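Transcription factor tau subunit sfc1 (Schizosaccharomyces pombe, PDB 4BJJ) helps activate tRNA and 5S RNA genes as part of the tauA domain of TFIIIC, which binds boxA promoter sites and leads to RNA polymerase III recruitment. Local coordinates at residues Ile8-Pro19 with Asn91-Arg102; Ala50-Leu58 with His66-Ser74. The protein carries 3 engineered substitutions. One frame throughout, in Å; residues are numbered along the deposited sequence.

Contact 1 (Ile8-Pro19 with Asn91-Arg102)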
loop_
_atom_site.group_PDB
_atom_site.type_symbol
_atom_site.label_atom_id
_atom_site.label_comp_id
_atom_site.label_asym_id
_atom_site.label_seq_id
_atom_site.Cartn_x
_atom_site.Cartn_y
_atom_site.Cartn_z
ATOM N N ILE A 8 15.985 4.289 1.656
ATOM C CA ILE A 8 14.966 3.227 1.540
ATOM C C ILE A 8 15.582 1.873 1.872
ATOM O O ILE A 8 16.596 1.478 1.290
ATOM C CB ILE A 8 14.342 3.146 0.110
ATOM C CG1 ILE A 8 13.626 4.432 -0.242
ATOM C CG2 ILE A 8 13.341 1.966 -0.014
ATOM C CD1 ILE A 8 13.165 4.489 -1.693
ATOM N N SER A 9 14.941 1.164 2.796
ATOM C CA SER A 9 15.398 -0.145 3.254
ATOM C C SER A 9 15.238 -1.282 2.234
ATOM O O SER A 9 14.776 -1.088 1.107
ATOM C CB SER A 9 14.655 -0.538 4.539
ATOM O OG SER A 9 13.428 -1.185 4.248
ATOM N N ASP A 10 15.651 -2.466 2.683
ATOM C CA ASP A 10 15.572 -3.738 1.962
ATOM C C ASP A 10 14.267 -4.464 2.146
ATOM O O ASP A 10 13.992 -5.420 1.443
ATOM C CB ASP A 10 16.628 -4.690 2.528
ATOM C CG ASP A 10 17.912 -4.643 1.772
ATOM O OD1 ASP A 10 18.022 -3.820 0.842
ATOM O OD2 ASP A 10 18.814 -5.433 2.117
ATOM N N ASN A 11 13.499 -4.063 3.139
ATOM C CA ASN A 11 12.278 -4.763 3.452
ATOM C C ASN A 11 11.280 -4.608 2.320
ATOM O O ASN A 11 11.202 -3.555 1.682
ATOM C CB ASN A 11 11.681 -4.217 4.746
ATOM C CG ASN A 11 12.683 -4.185 5.884
ATOM O OD1 ASN A 11 13.403 -5.136 6.119
ATOM N ND2 ASN A 11 12.736 -3.071 6.582
ATOM N N GLU A 12 10.511 -5.659 2.082
ATOM C CA GLU A 12 9.523 -5.642 1.032
ATOM C C GLU A 12 8.193 -6.216 1.496
ATOM O O GLU A 12 8.136 -7.019 2.419
ATOM C CB GLU A 12 10.064 -6.404 -0.159
ATOM C CG GLU A 12 11.316 -5.774 -0.768
ATOM C CD GLU A 12 11.733 -6.453 -2.062
ATOM O OE1 GLU A 12 11.511 -7.680 -2.161
ATOM O OE2 GLU A 12 12.249 -5.761 -2.984
ATOM N N TYR A 13 7.116 -5.786 0.844
ATOM C CA TYR A 13 5.772 -6.198 1.225
ATOM C C TYR A 13 4.901 -6.456 0.016
ATOM O O TYR A 13 5.180 -5.959 -1.076
ATOM C CB TYR A 13 5.082 -5.109 2.033
ATOM C CG TYR A 13 5.726 -4.798 3.343
ATOM C CD1 TYR A 13 6.866 -4.017 3.412
ATOM C CD2 TYR A 13 5.184 -5.275 4.514
ATOM C CE1 TYR A 13 7.448 -3.739 4.625
ATOM C CE2 TYR A 13 5.731 -4.997 5.702
ATOM C CZ TYR A 13 6.860 -4.227 5.770
ATOM O OH TYR A 13 7.393 -3.969 7.010
ATOM N N ALA A 14 3.825 -7.210 0.237
ATOM C CA ALA A 14 2.717 -7.270 -0.712
ATOM C C ALA A 14 1.532 -6.470 -0.180
ATOM O O ALA A 14 1.332 -6.361 1.023
ATOM C CB ALA A 14 2.296 -8.709 -0.923
ATOM N N LEU A 15 0.711 -5.949 -1.072
ATOM C CA LEU A 15 -0.388 -5.098 -0.638
ATOM C C LEU A 15 -1.671 -5.624 -1.222
ATOM O O LEU A 15 -1.748 -5.878 -2.400
ATOM C CB LEU A 15 -0.147 -3.661 -1.086
ATOM C CG LEU A 15 -1.325 -2.684 -0.982
ATOM C CD1 LEU A 15 -1.626 -2.393 0.473
ATOM C CD2 LEU A 15 -1.024 -1.406 -1.763
ATOM N N ILE A 16 -2.670 -5.793 -0.373
ATOM C CA ILE A 16 -3.977 -6.209 -0.800
ATOM C C ILE A 16 -4.944 -5.045 -0.662
ATOM O O ILE A 16 -5.224 -4.588 0.440
ATOM C CB ILE A 16 -4.461 -7.383 0.037
ATOM C CG1 ILE A 16 -3.513 -8.559 -0.146
ATOM C CG2 ILE A 16 -5.847 -7.803 -0.389
ATOM C CD1 ILE A 16 -3.698 -9.651 0.874
ATOM N N GLU A 17 -5.471 -4.573 -1.782
ATOM C CA GLU A 17 -6.445 -3.475 -1.757
ATOM C C GLU A 17 -7.861 -4.020 -1.692
ATOM O O GLU A 17 -8.500 -4.251 -2.711
ATOM C CB GLU A 17 -6.242 -2.542 -2.954
ATOM C CG GLU A 17 -4.907 -1.789 -2.912
ATOM C CD GLU A 17 -4.777 -0.691 -3.980
ATOM O OE1 GLU A 17 -5.718 -0.472 -4.790
ATOM O OE2 GLU A 17 -3.712 -0.041 -4.011
ATOM N N HIS A 18 -8.346 -4.195 -0.469
ATOM C CA HIS A 18 -9.649 -4.785 -0.195
ATOM C C HIS A 18 -10.726 -3.674 -0.216
ATOM O O HIS A 18 -10.475 -2.547 0.191
ATOM C CB HIS A 18 -9.525 -5.447 1.163
ATOM C CG HIS A 18 -10.661 -6.330 1.552
ATOM N ND1 HIS A 18 -11.927 -5.845 1.797
ATOM C CD2 HIS A 18 -10.707 -7.652 1.848
ATOM C CE1 HIS A 18 -12.714 -6.835 2.180
ATOM N NE2 HIS A 18 -11.994 -7.944 2.228
ATOM N N PRO A 19 -11.925 -3.971 -0.728
ATOM C CA PRO A 19 -12.955 -2.929 -0.885
ATOM C C PRO A 19 -13.921 -2.784 0.280
ATOM O O PRO A 19 -14.694 -1.834 0.319
ATOM C CB PRO A 19 -13.745 -3.401 -2.103
ATOM C CG PRO A 19 -13.592 -4.901 -2.091
ATOM C CD PRO A 19 -12.270 -5.214 -1.446
ATOM N N ASN A 91 11.096 4.343 8.805
ATOM C CA ASN A 91 11.413 3.341 7.793
ATOM C C ASN A 91 10.632 3.565 6.496
ATOM O O ASN A 91 9.463 4.003 6.502
ATOM C CB ASN A 91 11.150 1.934 8.354
ATOM C CG ASN A 91 11.863 0.820 7.552
ATOM O OD1 ASN A 91 11.215 -0.025 6.932
ATOM N ND2 ASN A 91 13.192 0.811 7.589
ATOM N N VAL A 92 11.296 3.285 5.381
ATOM C CA VAL A 92 10.632 3.218 4.082
ATOM C C VAL A 92 10.910 1.869 3.434
ATOM O O VAL A 92 12.049 1.455 3.360
ATOM C CB VAL A 92 11.093 4.334 3.122
ATOM C CG1 VAL A 92 10.278 4.294 1.827
ATOM C CG2 VAL A 92 10.987 5.707 3.787
ATOM N N SER A 93 9.860 1.207 2.945
ATOM C CA SER A 93 9.969 -0.117 2.323
ATOM C C SER A 93 9.177 -0.185 1.019
ATOM O O SER A 93 8.183 0.505 0.855
ATOM C CB SER A 93 9.444 -1.198 3.269
ATOM O OG SER A 93 10.034 -1.085 4.537
ATOM N N ARG A 94 9.618 -1.032 0.099
ATOM C CA ARG A 94 8.907 -1.187 -1.156
ATOM C C ARG A 94 7.757 -2.200 -1.046
ATOM O O ARG A 94 7.868 -3.220 -0.400
ATOM C CB ARG A 94 9.862 -1.592 -2.265
ATOM C CG ARG A 94 10.951 -0.588 -2.496
ATOM C CD ARG A 94 11.837 -0.990 -3.664
ATOM N NE ARG A 94 11.088 -1.166 -4.906
ATOM C CZ ARG A 94 11.591 -1.686 -6.032
ATOM N NH1 ARG A 94 12.848 -2.095 -6.062
ATOM N NH2 ARG A 94 10.834 -1.799 -7.131
ATOM N N ILE A 95 6.632 -1.841 -1.643
ATOM C CA ILE A 95 5.520 -2.726 -1.847
ATOM C C ILE A 95 5.757 -3.279 -3.275
ATOM O O ILE A 95 5.621 -2.556 -4.265
ATOM C CB ILE A 95 4.194 -1.939 -1.733
ATOM C CG1 ILE A 95 4.034 -1.374 -0.326
ATOM C CG2 ILE A 95 2.993 -2.798 -2.067
ATOM C CD1 ILE A 95 2.908 -0.331 -0.189
ATOM N N ARG A 96 6.141 -4.550 -3.375
ATOM C CA ARG A 96 6.568 -5.114 -4.659
ATOM C C ARG A 96 5.408 -5.627 -5.496
ATOM O O ARG A 96 5.511 -5.655 -6.712
ATOM C CB ARG A 96 7.594 -6.232 -4.471
ATOM C CG ARG A 96 8.935 -5.802 -3.885
ATOM C CD ARG A 96 9.566 -4.625 -4.573
ATOM N NE ARG A 96 9.873 -4.827 -5.986
ATOM C CZ ARG A 96 11.011 -5.358 -6.440
ATOM N NH1 ARG A 96 11.942 -5.786 -5.606
ATOM N NH2 ARG A 96 11.202 -5.501 -7.736
ATOM N N GLN A 97 4.323 -6.034 -4.851
ATOM C CA GLN A 97 3.126 -6.468 -5.564
ATOM C C GLN A 97 1.821 -6.041 -4.897
ATOM O O GLN A 97 1.728 -5.905 -3.684
ATOM C CB GLN A 97 3.110 -7.992 -5.799
ATOM C CG GLN A 97 2.990 -8.281 -7.300
ATOM C CD GLN A 97 3.072 -9.742 -7.663
ATOM O OE1 GLN A 97 2.435 -10.586 -7.053
ATOM N NE2 GLN A 97 3.823 -10.040 -8.702
ATOM N N VAL A 98 0.803 -5.855 -5.725
ATOM C CA VAL A 98 -0.489 -5.403 -5.269
ATOM C C VAL A 98 -1.564 -6.339 -5.781
ATOM O O VAL A 98 -1.580 -6.672 -6.955
ATOM C CB VAL A 98 -0.793 -3.979 -5.786
ATOM C CG1 VAL A 98 -1.953 -3.406 -5.050
ATOM C CG2 VAL A 98 0.388 -3.096 -5.578
ATOM N N PHE A 99 -2.459 -6.748 -4.894
ATOM C CA PHE A 99 -3.695 -7.417 -5.280
ATOM C C PHE A 99 -4.815 -6.369 -5.280
ATOM O O PHE A 99 -5.185 -5.818 -4.236
ATOM C CB PHE A 99 -4.005 -8.558 -4.311
ATOM C CG PHE A 99 -2.948 -9.635 -4.270
ATOM C CD1 PHE A 99 -1.792 -9.467 -3.513
ATOM C CD2 PHE A 99 -3.116 -10.825 -4.992
ATOM C CE1 PHE A 99 -0.835 -10.452 -3.466
ATOM C CE2 PHE A 99 -2.153 -11.824 -4.951
ATOM C CZ PHE A 99 -1.015 -11.643 -4.181
ATOM N N LEU A 100 -5.323 -6.093 -6.469
ATOM C CA LEU A 100 -6.282 -5.022 -6.702
ATOM C C LEU A 100 -7.693 -5.571 -6.741
ATOM O O LEU A 100 -8.096 -6.231 -7.695
ATOM C CB LEU A 100 -5.975 -4.319 -8.023
ATOM C CG LEU A 100 -4.572 -3.703 -8.142
ATOM C CD1 LEU A 100 -4.147 -3.622 -9.590
ATOM C CD2 LEU A 100 -4.478 -2.341 -7.534
ATOM N N PHE A 101 -8.434 -5.299 -5.680
ATOM C CA PHE A 101 -9.842 -5.618 -5.637
ATOM C C PHE A 101 -10.691 -4.356 -5.790
ATOM O O PHE A 101 -11.748 -4.419 -6.395
ATOM C CB PHE A 101 -10.192 -6.346 -4.347
ATOM C CG PHE A 101 -9.747 -7.750 -4.320
ATOM C CD1 PHE A 101 -10.317 -8.679 -5.165
ATOM C CD2 PHE A 101 -8.765 -8.150 -3.449
ATOM C CE1 PHE A 101 -9.907 -9.985 -5.141
ATOM C CE2 PHE A 101 -8.356 -9.464 -3.424
ATOM C CZ PHE A 101 -8.940 -10.391 -4.270
ATOM N N ARG A 102 -10.245 -3.216 -5.252
ATOM C CA ARG A 102 -10.981 -1.955 -5.466
ATOM C C ARG A 102 -10.913 -1.562 -6.916
ATOM O O ARG A 102 -9.946 -1.887 -7.600
ATOM C CB ARG A 102 -10.411 -0.817 -4.628
ATOM C CG ARG A 102 -10.326 -1.164 -3.183
ATOM C CD ARG A 102 -10.160 0.037 -2.324
ATOM N NE ARG A 102 -8.774 0.451 -2.224
ATOM C CZ ARG A 102 -7.940 0.101 -1.248
ATOM N NH1 ARG A 102 -8.327 -0.714 -0.269
ATOM N NH2 ARG A 102 -6.703 0.581 -1.254
HETATM O O HOH W 1 12.567 -2.337 0.028
HETATM O O HOH W 2 -7.451 -1.977 -6.042
#
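A parallel pairing within the mixed beta sheet of the Tau95 triple-barrel domain joins strand 12-18 to strand 88-100, from Glu12 beside Arg94 to Glu17 beside Leu100. Ala14 is faced by two residues, Arg96 and Gln97, consistent with a beta bulge: Arg96 N donates to Tyr13 O (2.9 Å), and the pairing resumes with Leu15 N on Gln97 O and Phe99 N on Leu15 O (2.7 Å). At the start, Val92 O accepts from both N and OG of Ser9; the hydroxyl comes from above the carbonyl plane, and its OG also accepts from Asn11 N in an ST turn.

The side chain of Arg96 bends twice to cross over Glu12, and NH1 meets OE2 at 2.6 Å in a salt bridge. Carboxylate and guanidinium stand 78° apart, yet OE2 lies in the guanidinium plane. The edge of the Tyr13 ring brings CE1 to 3.5 Å from Ser93 CB. Leu15 CB lies 3.4 Å from Ile95 CG2; beyond it, CG anti to the backbone N (chi1 167°) lays the branch alongside Val98, with CD2 4.0 Å from Val98 CG1.

The other edge of strand 12-18 pairs antiparallel with a strand of another protein's chain, so the sheet continues across the interface. Glu17 OE2 forms salt bridges with Arg75 and a basic side chain of that chain, while Arg102 NH2 pairs with an acidic one. The Arg102 guanidinium lies flat over Glu17, with CB 3.5 Å beneath its centre, and at its edge NH1 donates to His18 O at 2.9 Å. An alanine here would probably leave His18 O and the partner chain's acid without their mate and uncover Glu17 CB. The Glu17 carboxylate and Arg102 guanidinium planes are 10° apart, with OE1 well out of the guanidinium plane.

Contact 2 (Ala50-Leu58 with His66-Ser74). Engineered in segment 50-58: Ala50 (natural residue Lys), Ala51 (natural residue Gln).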
loop_
_atom_site.group_PDB
_atom_site.type_symbol
_atom_site.label_atom_id
_atom_site.label_comp_id
_atom_site.label_asym_id
_atom_site.label_seq_id
_atom_site.Cartn_x
_atom_site.Cartn_y
_atom_site.Cartn_z
ATOM N N ALA A 50 4.531 -14.443 -11.233
ATOM C CA ALA A 50 3.633 -14.688 -12.351
ATOM C C ALA A 50 2.402 -15.537 -12.008
ATOM O O ALA A 50 1.411 -15.529 -12.739
ATOM C CB ALA A 50 4.426 -15.352 -13.475
ATOM N N ALA A 51 2.485 -16.281 -10.911
ATOM C CA ALA A 51 1.448 -17.224 -10.500
ATOM C C ALA A 51 0.546 -16.675 -9.402
ATOM O O ALA A 51 -0.415 -17.338 -8.999
ATOM C CB ALA A 51 2.095 -18.538 -10.015
ATOM N N ALA A 52 0.887 -15.494 -8.898
ATOM C CA ALA A 52 0.168 -14.880 -7.788
ATOM C C ALA A 52 -1.325 -14.820 -8.048
ATOM O O ALA A 52 -1.766 -14.522 -9.138
ATOM C CB ALA A 52 0.708 -13.490 -7.525
ATOM N N LEU A 53 -2.091 -15.068 -7.006
ATOM C CA LEU A 53 -3.510 -15.323 -7.133
ATOM C C LEU A 53 -4.163 -15.082 -5.769
ATOM O O LEU A 53 -3.639 -15.466 -4.739
ATOM C CB LEU A 53 -3.716 -16.791 -7.581
ATOM C CG LEU A 53 -5.137 -17.229 -7.907
ATOM C CD1 LEU A 53 -5.123 -18.303 -8.953
ATOM C CD2 LEU A 53 -5.866 -17.720 -6.669
ATOM N N LEU A 54 -5.332 -14.475 -5.769
ATOM C CA LEU A 54 -6.090 -14.320 -4.549
ATOM C C LEU A 54 -7.550 -14.091 -4.906
ATOM O O LEU A 54 -7.872 -13.384 -5.854
ATOM C CB LEU A 54 -5.524 -13.160 -3.733
ATOM C CG LEU A 54 -6.069 -12.878 -2.340
ATOM C CD1 LEU A 54 -5.853 -14.030 -1.398
ATOM C CD2 LEU A 54 -5.388 -11.619 -1.796
ATOM N N GLU A 55 -8.428 -14.681 -4.116
ATOM C CA GLU A 55 -9.849 -14.651 -4.384
ATOM C C GLU A 55 -10.629 -13.954 -3.245
ATOM O O GLU A 55 -10.326 -14.135 -2.074
ATOM C CB GLU A 55 -10.314 -16.089 -4.557
ATOM C CG GLU A 55 -11.625 -16.245 -5.265
ATOM C CD GLU A 55 -11.935 -17.689 -5.546
ATOM O OE1 GLU A 55 -11.473 -18.185 -6.588
ATOM O OE2 GLU A 55 -12.632 -18.325 -4.726
ATOM N N LEU A 56 -11.617 -13.141 -3.612
ATOM C CA LEU A 56 -12.407 -12.391 -2.646
ATOM C C LEU A 56 -13.864 -12.834 -2.657
ATOM O O LEU A 56 -14.515 -12.935 -3.713
ATOM C CB LEU A 56 -12.328 -10.893 -2.941
ATOM C CG LEU A 56 -13.154 -9.960 -2.040
ATOM C CD1 LEU A 56 -12.570 -9.863 -0.646
ATOM C CD2 LEU A 56 -13.233 -8.597 -2.669
ATOM N N ASN A 57 -14.362 -13.085 -1.459
ATOM C CA ASN A 57 -15.747 -13.487 -1.255
ATOM C C ASN A 57 -16.394 -12.663 -0.135
ATOM O O ASN A 57 -16.300 -13.015 1.040
ATOM C CB ASN A 57 -15.787 -14.976 -0.900
ATOM C CG ASN A 57 -17.167 -15.540 -0.953
ATOM O OD1 ASN A 57 -18.115 -14.863 -1.320
ATOM N ND2 ASN A 57 -17.293 -16.786 -0.586
ATOM N N LEU A 58 -17.030 -11.559 -0.506
ATOM C CA LEU A 58 -17.625 -10.634 0.464
ATOM C C LEU A 58 -18.919 -11.110 1.094
ATOM O O LEU A 58 -19.244 -10.701 2.205
ATOM C CB LEU A 58 -17.906 -9.288 -0.191
ATOM C CG LEU A 58 -16.692 -8.473 -0.622
ATOM C CD1 LEU A 58 -17.168 -7.235 -1.356
ATOM C CD2 LEU A 58 -15.836 -8.123 0.583
ATOM N N HIS A 66 -20.854 -14.017 -6.675
ATOM C CA HIS A 66 -19.732 -14.544 -7.472
ATOM C C HIS A 66 -18.396 -14.152 -6.810
ATOM O O HIS A 66 -17.995 -13.005 -6.901
ATOM C CB HIS A 66 -19.747 -13.956 -8.911
ATOM C CG HIS A 66 -20.855 -14.469 -9.786
ATOM N ND1 HIS A 66 -22.187 -14.363 -9.448
ATOM C CD2 HIS A 66 -20.832 -15.068 -11.002
ATOM C CE1 HIS A 66 -22.932 -14.902 -10.401
ATOM N NE2 HIS A 66 -22.133 -15.329 -11.362
ATOM N N PRO A 67 -17.702 -15.089 -6.145
ATOM C CA PRO A 67 -16.302 -14.820 -5.776
ATOM C C PRO A 67 -15.446 -14.255 -6.927
ATOM O O PRO A 67 -15.610 -14.619 -8.078
ATOM C CB PRO A 67 -15.764 -16.189 -5.377
ATOM C CG PRO A 67 -16.948 -16.972 -4.987
ATOM C CD PRO A 67 -18.104 -16.463 -5.816
ATOM N N VAL A 68 -14.532 -13.355 -6.596
ATOM C CA VAL A 68 -13.794 -12.601 -7.596
ATOM C C VAL A 68 -12.298 -12.790 -7.388
ATOM O O VAL A 68 -11.818 -12.755 -6.261
ATOM C CB VAL A 68 -14.175 -11.074 -7.487
ATOM C CG1 VAL A 68 -13.148 -10.185 -8.124
ATOM C CG2 VAL A 68 -15.520 -10.836 -8.114
ATOM N N GLN A 69 -11.567 -12.940 -8.485
ATOM C CA GLN A 69 -10.110 -12.996 -8.459
ATOM C C GLN A 69 -9.496 -11.600 -8.572
ATOM O O GLN A 69 -9.966 -10.774 -9.349
ATOM C CB GLN A 69 -9.620 -13.844 -9.621
ATOM C CG GLN A 69 -10.145 -15.279 -9.615
ATOM C CD GLN A 69 -9.221 -16.267 -8.942
ATOM O OE1 GLN A 69 -8.157 -15.915 -8.448
ATOM N NE2 GLN A 69 -9.629 -17.525 -8.927
ATOM N N ALA A 70 -8.454 -11.333 -7.789
ATOM C CA ALA A 70 -7.737 -10.072 -7.876
ATOM C C ALA A 70 -6.988 -9.949 -9.174
ATOM O O ALA A 70 -6.477 -10.928 -9.692
ATOM C CB ALA A 70 -6.735 -9.947 -6.753
ATOM N N ARG A 71 -6.885 -8.718 -9.650
ATOM C CA ARG A 71 -5.898 -8.346 -10.625
ATOM C C ARG A 71 -4.608 -8.084 -9.863
ATOM O O ARG A 71 -4.592 -7.344 -8.894
ATOM C CB ARG A 71 -6.345 -7.107 -11.397
ATOM C CG ARG A 71 -7.532 -7.368 -12.312
ATOM C CD ARG A 71 -7.566 -6.379 -13.453
ATOM N NE ARG A 71 -6.715 -6.802 -14.564
ATOM C CZ ARG A 71 -6.375 -6.018 -15.584
ATOM N NH1 ARG A 71 -6.798 -4.759 -15.629
ATOM N NH2 ARG A 71 -5.598 -6.486 -16.553
ATOM N N VAL A 72 -3.527 -8.717 -10.303
ATOM C CA VAL A 72 -2.254 -8.617 -9.624
ATOM C C VAL A 72 -1.323 -7.747 -10.454
ATOM O O VAL A 72 -1.201 -7.938 -11.666
ATOM C CB VAL A 72 -1.631 -9.987 -9.458
ATOM C CG1 VAL A 72 -0.330 -9.891 -8.668
ATOM C CG2 VAL A 72 -2.613 -10.904 -8.797
ATOM N N GLN A 73 -0.678 -6.782 -9.809
ATOM C CA GLN A 73 0.225 -5.924 -10.531
ATOM C C GLN A 73 1.307 -5.370 -9.624
ATOM O O GLN A 73 1.185 -5.403 -8.411
ATOM C CB GLN A 73 -0.568 -4.799 -11.181
ATOM C CG GLN A 73 0.223 -3.969 -12.142
ATOM C CD GLN A 73 0.832 -4.804 -13.221
ATOM O OE1 GLN A 73 1.853 -5.461 -13.029
ATOM N NE2 GLN A 73 0.200 -4.803 -14.367
ATOM N N SER A 74 2.394 -4.898 -10.216
ATOM C CA SER A 74 3.369 -4.130 -9.449
ATOM C C SER A 74 3.294 -2.679 -9.885
ATOM O O SER A 74 3.009 -2.380 -11.041
ATOM C CB SER A 74 4.785 -4.664 -9.644
ATOM O OG SER A 74 5.222 -4.456 -10.966
HETATM O O HOH W 3 -5.948 -13.021 -8.490
#
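The carbonyl oxygen of Val68 is gripped by Leu56 N at 2.7 Å, a nearly straight bond (167°) in the carbonyl plane, and by a CA-H...O contact from Glu55. This is the centre of a beta hairpin in the Tau95 triple-barrel domain, where strand 55-56 runs antiparallel to strand 68-73. Leu56 and Val68 form a hydrogen-bonded pair, closed from the other side by Val68 N on Leu56 O. Two residues along, beyond the non-hydrogen-bonded pair Glu55-Gln69, Ala70 N donates to Leu54 O at 2.9 Å, almost straight along that carbonyl. Past this bond the backbones separate and a water bridges them, accepting from Leu54 N and donating to Ala70 O.

The two faces differ. Glu55 and Gln69 lie on the outer one, their side chains crossing with carboxylate and amide at right angles (90°). Glu55 OE1 is 3.1 Å from Gln69 NE2, but the angle is too poor for a hydrogen bond. The bend of Gln69 at chi2 turns its amide toward the other segment, where OE1 rests 3.3 Å from Leu53 CG, an oxygen set against an apolar branch. Glu55 also runs alongside Pro67, with OE2 3.8 Å from the CB of the proline.

On the inner face Leu54 packs on Ile16, Phe99 and Ala41, while Leu56 meets His18 and Phe101, so the hairpin packs on helix 35-47, strands 12-18 and 88-100 and the loop at Phe101. Where the strands have parted, Val72, its CG1 anti to the backbone N (chi1 -177°), reaches across so that CG1 lies 3.9 Å from Ala52 CB, while CG2 lies 3.7 Å from Ala52 O.

In the fold
Contact 1 and contact 2 have centres about 15 Å apart in one mixed sheet. Along the chain the order is 8-19, 50-58, 66-74, 91-102, so the hairpin of contact 2 forms entirely between the two partners of contact 1. Strands 68-73 and 88-100 are neighbours: Val98 N lies 2.8 Å from Gln73 O and Leu100 N 2.8 Å from Arg71 O, both probable hydrogen bonds. Strand 88-100 thus sits between the hairpin and strand 12-18. This chain is the Sfc7-interacting, N-terminal piece of a longer protein, and the outer edge of strand 12-18 is where the other protein's strand joins the sheet; the hairpin's two segments touch no other chain of the assembly.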